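Local coordinates for protein AxyAgu115A (Amphibacillus xylanus NBRC 15112, PDB 6NPS) that probably acts as a family GH115 alpha-glucuronidase, a glycoside hydrolase that releases glucuronic acid side groups from arabinoglucuronoxylan, at residues Tyr823-Ser828 with Ala940-Val945; Glu863-Pro868 with Ile914-Thr919. The protein carries 3 engineered substitutions. All coordinates share one frame; numbering follows the deposited sequence.

Contact 1. Residues Tyr823-Ser828 with Ala940-Val945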
ATOM      1  N   TYR A 823      -8.603  29.905 -15.119  1.00 36.44           N
ATOM      2  CA  TYR A 823      -9.661  28.930 -14.918  1.00 35.72           C
ATOM      3  C   TYR A 823      -9.071  27.525 -14.789  1.00 39.49           C
ATOM      4  O   TYR A 823      -7.987  27.234 -15.307  1.00 34.95           O
ATOM      5  CB  TYR A 823     -10.652  29.017 -16.081  1.00 32.71           C
ATOM      6  CG  TYR A 823     -11.948  28.299 -15.853  1.00 39.61           C
ATOM      7  CD1 TYR A 823     -12.042  26.950 -16.105  1.00 38.68           C
ATOM      8  CD2 TYR A 823     -13.091  28.965 -15.388  1.00 35.13           C
ATOM      9  CE1 TYR A 823     -13.187  26.276 -15.903  1.00 45.21           C
ATOM     10  CE2 TYR A 823     -14.278  28.269 -15.182  1.00 35.57           C
ATOM     11  CZ  TYR A 823     -14.311  26.925 -15.446  1.00 45.29           C
ATOM     12  OH  TYR A 823     -15.451  26.173 -15.263  1.00 47.98           O
ATOM     13  N   GLY A 824      -9.749  26.669 -14.014  1.00 36.64           N
ATOM     14  CA  GLY A 824      -9.408  25.255 -14.014  1.00 35.91           C
ATOM     15  C   GLY A 824      -8.241  24.870 -13.112  1.00 37.84           C
ATOM     16  O   GLY A 824      -7.820  25.603 -12.209  1.00 37.31           O
ATOM     17  N   LYS A 825      -7.694  23.680 -13.392  1.00 36.64           N
ATOM     18  CA  LYS A 825      -6.674  23.106 -12.527  1.00 37.07           C
ATOM     19  C   LYS A 825      -5.305  23.675 -12.821  1.00 40.06           C
ATOM     20  O   LYS A 825      -4.458  23.740 -11.915  1.00 39.78           O
ATOM     21  CB  LYS A 825      -6.645  21.585 -12.667  1.00 34.28           C
ATOM     22  CG  LYS A 825      -7.916  20.943 -12.084  1.00 41.16           C
ATOM     23  CD  LYS A 825      -7.869  19.426 -12.188  1.00 45.99           C
ATOM     24  CE  LYS A 825      -7.023  18.769 -11.096  1.00 44.53           C
ATOM     25  NZ  LYS A 825      -7.167  17.242 -11.158  1.00 42.68           N
ATOM     26  N   THR A 826      -5.068  24.086 -14.065  1.00 40.42           N
ATOM     27  CA  THR A 826      -3.741  24.566 -14.444  1.00 45.08           C
ATOM     28  C   THR A 826      -3.842  25.977 -15.041  1.00 41.36           C
ATOM     29  O   THR A 826      -4.412  26.873 -14.403  1.00 46.75           O
ATOM     30  CB  THR A 826      -3.042  23.537 -15.368  1.00 47.87           C
ATOM     31  OG1 THR A 826      -3.798  23.314 -16.568  1.00 53.33           O
ATOM     32  CG2 THR A 826      -2.878  22.157 -14.634  1.00 39.91           C
ATOM     33  N   LEU A 827      -3.324  26.205 -16.246  1.00 36.41           N
ATOM     34  CA  LEU A 827      -3.142  27.581 -16.709  1.00 35.44           C
ATOM     35  C   LEU A 827      -4.484  28.292 -16.887  1.00 35.95           C
ATOM     36  O   LEU A 827      -4.727  29.351 -16.312  1.00 40.29           O
ATOM     37  CB  LEU A 827      -2.324  27.584 -18.007  1.00 38.00           C
ATOM     38  CG  LEU A 827      -1.953  28.953 -18.603  1.00 44.71           C
ATOM     39  CD1 LEU A 827      -1.157  29.837 -17.604  1.00 44.69           C
ATOM     40  CD2 LEU A 827      -1.203  28.762 -19.922  1.00 41.26           C
ATOM     41  N   SER A 828      -5.378  27.717 -17.659  1.00 34.56           N
ATOM     42  CA  SER A 828      -6.600  28.432 -18.031  1.00 37.81           C
ATOM     43  C   SER A 828      -7.459  27.460 -18.819  1.00 34.90           C
ATOM     44  O   SER A 828      -7.165  26.260 -18.891  1.00 35.57           O
ATOM     45  CB  SER A 828      -6.295  29.708 -18.835  1.00 40.92           C
ATOM     46  OG  SER A 828      -5.747  29.380 -20.108  1.00 39.74           O
ATOM     47  N   ALA A 940     -15.626  23.229 -21.707  1.00 37.26           N
ATOM     48  CA  ALA A 940     -14.548  24.106 -21.264  1.00 35.88           C
ATOM     49  C   ALA A 940     -13.262  23.282 -21.227  1.00 39.89           C
ATOM     50  O   ALA A 940     -13.140  22.339 -20.428  1.00 37.23           O
ATOM     51  CB  ALA A 940     -14.847  24.729 -19.909  1.00 34.17           C
ATOM     52  N   LEU A 941     -12.318  23.622 -22.102  1.00 32.51           N
ATOM     53  CA  LEU A 941     -11.179  22.765 -22.381  1.00 33.05           C
ATOM     54  C   LEU A 941      -9.941  23.378 -21.751  1.00 31.78           C
ATOM     55  O   LEU A 941      -9.618  24.546 -22.023  1.00 33.26           O
ATOM     56  CB  LEU A 941     -10.993  22.610 -23.892  1.00 32.06           C
ATOM     57  CG  LEU A 941      -9.775  21.832 -24.376  1.00 32.97           C
ATOM     58  CD1 LEU A 941      -9.838  20.325 -24.064  1.00 32.08           C
ATOM     59  CD2 LEU A 941      -9.700  22.016 -25.893  1.00 32.48           C
ATOM     60  N   GLU A 942      -9.234  22.589 -20.947  1.00 34.70           N
ATOM     61  CA  GLU A 942      -8.067  23.054 -20.206  1.00 32.88           C
ATOM     62  C   GLU A 942      -6.752  22.591 -20.811  1.00 34.44           C
ATOM     63  O   GLU A 942      -5.800  23.370 -20.832  1.00 34.24           O
ATOM     64  CB  GLU A 942      -8.129  22.590 -18.738  1.00 33.74           C
ATOM     65  CG  GLU A 942      -9.338  23.232 -18.006  1.00 42.56           C
ATOM     66  CD  GLU A 942      -9.587  22.750 -16.558  1.00 50.68           C
ATOM     67  OE1 GLU A 942      -8.618  22.430 -15.818  1.00 46.01           O
ATOM     68  OE2 GLU A 942     -10.782  22.728 -16.157  1.00 50.65           O
ATOM     69  N   LYS A 943      -6.666  21.344 -21.274  1.00 30.89           N
ATOM     70  CA  LYS A 943      -5.394  20.783 -21.720  1.00 36.08           C
ATOM     71  C   LYS A 943      -5.701  19.697 -22.740  1.00 33.60           C
ATOM     72  O   LYS A 943      -6.741  19.037 -22.668  1.00 32.44           O
ATOM     73  CB  LYS A 943      -4.573  20.217 -20.523  1.00 32.80           C
ATOM     74  CG  LYS A 943      -3.153  19.700 -20.908  1.00 41.61           C
ATOM     75  CD  LYS A 943      -2.477  18.949 -19.750  1.00 41.67           C
ATOM     76  CE  LYS A 943      -2.086  19.877 -18.657  1.00 39.72           C
ATOM     77  NZ  LYS A 943      -1.246  19.143 -17.694  1.00 41.04           N
ATOM     78  N   ILE A 944      -4.796  19.540 -23.706  1.00 28.17           N
ATOM     79  CA  ILE A 944      -4.850  18.474 -24.699  1.00 32.23           C
ATOM     80  C   ILE A 944      -3.539  17.700 -24.604  1.00 36.90           C
ATOM     81  O   ILE A 944      -2.461  18.303 -24.609  1.00 34.38           O
ATOM     82  CB  ILE A 944      -5.013  19.030 -26.125  1.00 33.97           C
ATOM     83  CG1 ILE A 944      -6.179  20.027 -26.191  1.00 37.97           C
ATOM     84  CG2 ILE A 944      -5.143  17.897 -27.119  1.00 36.55           C
ATOM     85  CD1 ILE A 944      -6.162  20.911 -27.444  1.00 39.74           C
ATOM     86  N   VAL A 945      -3.624  16.374 -24.591  1.00 34.18           N
ATOM     87  CA  VAL A 945      -2.440  15.522 -24.593  1.00 37.38           C
ATOM     88  C   VAL A 945      -2.537  14.572 -25.778  1.00 37.12           C
ATOM     89  O   VAL A 945      -3.600  13.992 -26.011  1.00 36.91           O
ATOM     90  CB  VAL A 945      -2.321  14.747 -23.271  1.00 37.51           C
ATOM     91  CG1 VAL A 945      -1.091  13.855 -23.309  1.00 36.39           C
ATOM     92  CG2 VAL A 945      -2.265  15.736 -22.097  1.00 36.69           C
TER
HETATM   93  O   HOH W   1      -6.035  21.189 -16.465  1.00 49.15           O
HETATM   94  O   HOH W   2      -4.560  25.055 -19.170  1.00 46.56           O
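E942 turns its CG anti to the carbonyl carbon (chi1 -64°) and runs on extended (chi2 175°), a conformation that carries its carboxylate off strand 940-948 to the backbone of G824 and K825. The strand has a classic beta bulge here, E942 and K943 both facing Y865, in the C-terminal domain of a GH115 enzyme; the partner is the loop between strands 814-821 and 828-833. It is a compact example of one buried acid organising a loop. The main bond is nearly straight: K825 N donates to E942 OE1 at 2.9 Å with an angle of 173° at the hydrogen, meeting the oxygen from above the carboxylate plane. The same oxygen accepts a hydrogen bond from a water that also hydrogen-bonds T826 OG1, which is bonded to E797 too. G824 fits because it lacks a side chain: a CB would run into E942 CD, while its CA sits 3.4 Å from E942 OE1. The other carboxylate oxygen, E942 OE2, lies 4.3 Å from Y823 CE1, at the ring's edge and near its plane. The lysine chain of K825 crosses the glutamate at about a right angle and leads away to N912 O and the ring of Y957. A second water accepts a hydrogen bond from S828 N and can donate to E942 O, 2.7 Å from the water, and E942 CA makes a CA-H...O contact of 3.6 Å with S828 O.

Contact 2. Residues Glu863-Pro868 with Ile914-Thr919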
ATOM      1  N   GLU A 863      -6.331  13.163 -26.009  1.00 41.44           N
ATOM      2  CA  GLU A 863      -6.980  13.205 -24.719  1.00 41.13           C
ATOM      3  C   GLU A 863      -7.269  14.654 -24.348  1.00 39.20           C
ATOM      4  O   GLU A 863      -6.380  15.507 -24.414  1.00 37.80           O
ATOM      5  CB  GLU A 863      -6.096  12.543 -23.669  1.00 44.68           C
ATOM      6  CG  GLU A 863      -6.649  12.620 -22.248  1.00 51.74           C
ATOM      7  CD  GLU A 863      -5.800  11.844 -21.247  1.00 63.74           C
ATOM      8  OE1 GLU A 863      -4.553  11.815 -21.402  1.00 67.71           O
ATOM      9  OE2 GLU A 863      -6.385  11.242 -20.319  1.00 70.30           O
ATOM     10  N   PHE A 864      -8.508  14.928 -23.987  1.00 36.36           N
ATOM     11  CA  PHE A 864      -8.905  16.243 -23.519  1.00 32.75           C
ATOM     12  C   PHE A 864      -8.990  16.221 -22.005  1.00 36.44           C
ATOM     13  O   PHE A 864      -9.518  15.273 -21.413  1.00 36.41           O
ATOM     14  CB  PHE A 864     -10.272  16.644 -24.073  1.00 34.93           C
ATOM     15  CG  PHE A 864     -10.295  16.900 -25.524  1.00 38.96           C
ATOM     16  CD1 PHE A 864      -9.129  17.116 -26.241  1.00 41.35           C
ATOM     17  CD2 PHE A 864     -11.518  16.965 -26.195  1.00 45.72           C
ATOM     18  CE1 PHE A 864      -9.173  17.354 -27.605  1.00 42.19           C
ATOM     19  CE2 PHE A 864     -11.571  17.221 -27.560  1.00 41.40           C
ATOM     20  CZ  PHE A 864     -10.398  17.405 -28.264  1.00 42.03           C
ATOM     21  N   TYR A 865      -8.538  17.293 -21.390  1.00 32.04           N
ATOM     22  CA  TYR A 865      -8.818  17.568 -19.988  1.00 30.08           C
ATOM     23  C   TYR A 865      -9.885  18.663 -19.960  1.00 33.16           C
ATOM     24  O   TYR A 865      -9.653  19.763 -20.464  1.00 34.16           O
ATOM     25  CB  TYR A 865      -7.554  18.030 -19.262  1.00 31.43           C
ATOM     26  CG  TYR A 865      -6.550  16.915 -18.987  1.00 36.45           C
ATOM     27  CD1 TYR A 865      -5.920  16.238 -20.031  1.00 42.85           C
ATOM     28  CD2 TYR A 865      -6.224  16.559 -17.677  1.00 39.20           C
ATOM     29  CE1 TYR A 865      -4.970  15.222 -19.776  1.00 38.42           C
ATOM     30  CE2 TYR A 865      -5.303  15.561 -17.412  1.00 42.38           C
ATOM     31  CZ  TYR A 865      -4.670  14.901 -18.464  1.00 44.12           C
ATOM     32  OH  TYR A 865      -3.766  13.898 -18.198  1.00 48.90           O
ATOM     33  N   LEU A 866     -11.046  18.360 -19.381  1.00 29.08           N
ATOM     34  CA  LEU A 866     -12.199  19.259 -19.416  1.00 36.66           C
ATOM     35  C   LEU A 866     -12.699  19.574 -18.017  1.00 33.70           C
ATOM     36  O   LEU A 866     -12.671  18.724 -17.122  1.00 32.43           O
ATOM     37  CB  LEU A 866     -13.374  18.653 -20.202  1.00 40.18           C
ATOM     38  CG  LEU A 866     -13.079  18.153 -21.601  1.00 50.75           C
ATOM     39  CD1 LEU A 866     -14.227  17.296 -22.094  1.00 52.47           C
ATOM     40  CD2 LEU A 866     -12.848  19.359 -22.533  1.00 54.35           C
ATOM     41  N   GLN A 867     -13.219  20.780 -17.847  1.00 34.85           N
ATOM     42  CA  GLN A 867     -13.988  21.047 -16.647  1.00 39.04           C
ATOM     43  C   GLN A 867     -15.149  20.055 -16.571  1.00 33.82           C
ATOM     44  O   GLN A 867     -15.764  19.752 -17.604  1.00 34.41           O
ATOM     45  CB  GLN A 867     -14.506  22.486 -16.646  1.00 47.50           C
ATOM     46  CG  GLN A 867     -14.543  23.070 -15.257  1.00 66.18           C
ATOM     47  CD  GLN A 867     -15.855  22.805 -14.546  1.00 77.52           C
ATOM     48  OE1 GLN A 867     -15.885  22.647 -13.327  1.00 83.69           O
ATOM     49  NE2 GLN A 867     -16.952  22.774 -15.305  1.00 79.81           N
ATOM     50  N   PRO A 868     -15.470  19.514 -15.368  1.00 31.88           N
ATOM     51  CA  PRO A 868     -16.553  18.491 -15.277  1.00 35.66           C
ATOM     52  C   PRO A 868     -17.953  19.101 -15.258  1.00 40.67           C
ATOM     53  O   PRO A 868     -18.682  19.101 -14.262  1.00 38.73           O
ATOM     54  CB  PRO A 868     -16.222  17.765 -13.965  1.00 36.14           C
ATOM     55  CG  PRO A 868     -15.587  18.796 -13.110  1.00 34.06           C
ATOM     56  CD  PRO A 868     -14.760  19.678 -14.083  1.00 36.68           C
ATOM     57  N   ILE A 914     -12.094  17.507 -12.687  1.00 30.13           N
ATOM     58  CA  ILE A 914     -11.632  17.411 -14.063  1.00 30.18           C
ATOM     59  C   ILE A 914     -12.285  16.189 -14.657  1.00 31.09           C
ATOM     60  O   ILE A 914     -12.583  15.225 -13.951  1.00 34.76           O
ATOM     61  CB  ILE A 914     -10.084  17.318 -14.174  1.00 29.99           C
ATOM     62  CG1 ILE A 914      -9.643  17.742 -15.582  1.00 30.58           C
ATOM     63  CG2 ILE A 914      -9.586  15.907 -13.919  1.00 28.25           C
ATOM     64  CD1 ILE A 914      -9.783  19.258 -15.815  1.00 32.86           C
ATOM     65  N   ARG A 915     -12.589  16.268 -15.944  1.00 32.55           N
ATOM     66  CA  ARG A 915     -12.996  15.127 -16.735  1.00 33.33           C
ATOM     67  C   ARG A 915     -11.960  14.924 -17.829  1.00 34.92           C
ATOM     68  O   ARG A 915     -11.523  15.893 -18.463  1.00 34.75           O
ATOM     69  CB  ARG A 915     -14.372  15.367 -17.347  1.00 35.64           C
ATOM     70  CG  ARG A 915     -14.810  14.216 -18.205  1.00 49.26           C
ATOM     71  CD  ARG A 915     -16.321  14.098 -18.223  1.00 58.26           C
ATOM     72  NE  ARG A 915     -16.903  15.318 -18.737  1.00 58.61           N
ATOM     73  CZ  ARG A 915     -17.766  16.086 -18.086  1.00 52.13           C
ATOM     74  NH1 ARG A 915     -18.187  15.760 -16.865  1.00 49.84           N
ATOM     75  NH2 ARG A 915     -18.213  17.183 -18.693  1.00 51.46           N
ATOM     76  N   THR A 916     -11.570  13.685 -18.068  1.00 34.04           N
ATOM     77  CA  THR A 916     -10.744  13.386 -19.228  1.00 40.61           C
ATOM     78  C   THR A 916     -11.526  12.494 -20.186  1.00 41.34           C
ATOM     79  O   THR A 916     -12.359  11.690 -19.764  1.00 41.89           O
ATOM     80  CB  THR A 916      -9.407  12.722 -18.838  1.00 47.42           C
ATOM     81  OG1 THR A 916      -9.657  11.474 -18.185  1.00 54.74           O
ATOM     82  CG2 THR A 916      -8.616  13.608 -17.914  1.00 41.60           C
ATOM     83  N   THR A 917     -11.308  12.695 -21.473  1.00 36.82           N
ATOM     84  CA  THR A 917     -11.909  11.879 -22.516  1.00 40.32           C
ATOM     85  C   THR A 917     -10.837  11.629 -23.573  1.00 40.93           C
ATOM     86  O   THR A 917      -9.951  12.468 -23.781  1.00 41.49           O
ATOM     87  CB  THR A 917     -13.162  12.579 -23.098  1.00 45.09           C
ATOM     88  OG1 THR A 917     -13.718  11.816 -24.183  1.00 47.45           O
ATOM     89  CG2 THR A 917     -12.795  13.963 -23.608  1.00 49.93           C
ATOM     90  N   LYS A 918     -10.895  10.460 -24.217  1.00 39.29           N
ATOM     91  CA  LYS A 918      -9.893  10.033 -25.192  1.00 43.25           C
ATOM     92  C   LYS A 918     -10.561   9.579 -26.482  1.00 47.41           C
ATOM     93  O   LYS A 918     -11.609   8.924 -26.456  1.00 42.86           O
ATOM     94  CB  LYS A 918      -9.023   8.867 -24.680  1.00 44.30           C
ATOM     95  CG  LYS A 918      -8.063   9.245 -23.605  1.00 53.03           C
ATOM     96  CD  LYS A 918      -7.210   8.063 -23.174  1.00 64.09           C
ATOM     97  CE  LYS A 918      -6.669   8.272 -21.759  1.00 73.11           C
ATOM     98  NZ  LYS A 918      -5.940   7.081 -21.242  1.00 77.13           N
ATOM     99  N   THR A 919      -9.924   9.903 -27.604  1.00 45.37           N
ATOM    100  CA  THR A 919     -10.360   9.512 -28.934  1.00 50.28           C
ATOM    101  C   THR A 919      -9.112   9.200 -29.756  1.00 46.04           C
ATOM    102  O   THR A 919      -8.048   9.758 -29.507  1.00 46.29           O
ATOM    103  CB  THR A 919     -11.214  10.634 -29.583  1.00 59.18           C
ATOM    104  OG1 THR A 919     -11.755  10.187 -30.825  1.00 66.39           O
ATOM    105  CG2 THR A 919     -10.383  11.871 -29.831  1.00 63.10           C
TER
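F864 and T917 form a hydrogen-bonded pair where strands 858-866 and 915-923 of the C-terminal domain run antiparallel as neighbours in a beta-sheet, and L866 with R915 forms the next. F864 N donates a hydrogen bond to T917 O at 2.9 Å, and T917 N donates one back to F864 O; the pair L866 and R915 is tighter, with 2.7 Å from R915 N to L866 O. Between them, the non-hydrogen-bonded pair Y865 and T916 meets through side chains: T916 CG2 lies over one face of the tyrosine ring, 3.9 Å from its centroid, a CH-pi contact. The methyl gets there because it stands anti to the carbonyl carbon of T916, beside the backbone N. On the same face of the sheet, E863 and K918 run side by side, and E863 OE2 comes to 3.3 Å from K918 CE, although K918 NZ stays beyond salt-bridge range. An alanine in place of E863 is likely to cost K918 NZ a nearby carboxylate and leave part of the lysine chain less covered. The opposite face holds T917 CG2, set against F864 CB and L866 CD1. Further out, Y865 is backed by V945 and L866 by L941 of strand 940-948, and F864 by I882. The R915 guanidinium, bonded through NH2 to S869 O, lays one face over P868, with R915 NH1 3.6 Å from P868 CA.

Overall arrangement
Followed from the N terminus, the chain leaves strand 814-821 and enters the loop 823-828; contact 1 then closes the long excursion to strand 940-948, more than a hundred residues later. Inside that excursion, contact 2 closes a shorter loop, pairing 863-868 with 914-919, so the two are nested rather than crossed. Their centres lie about 9 Å apart, and strands 858-866 and 940-948 are neighbours in the sheet: K943 O stands 2.8 Å from Y865 N, a probable hydrogen bond. Side chains join them as well, E942 OE1 packing on I914 CD1. Toward helix 428-440, Y823 hydrogen-bonds E433 and Q867 hydrogen-bonds K430.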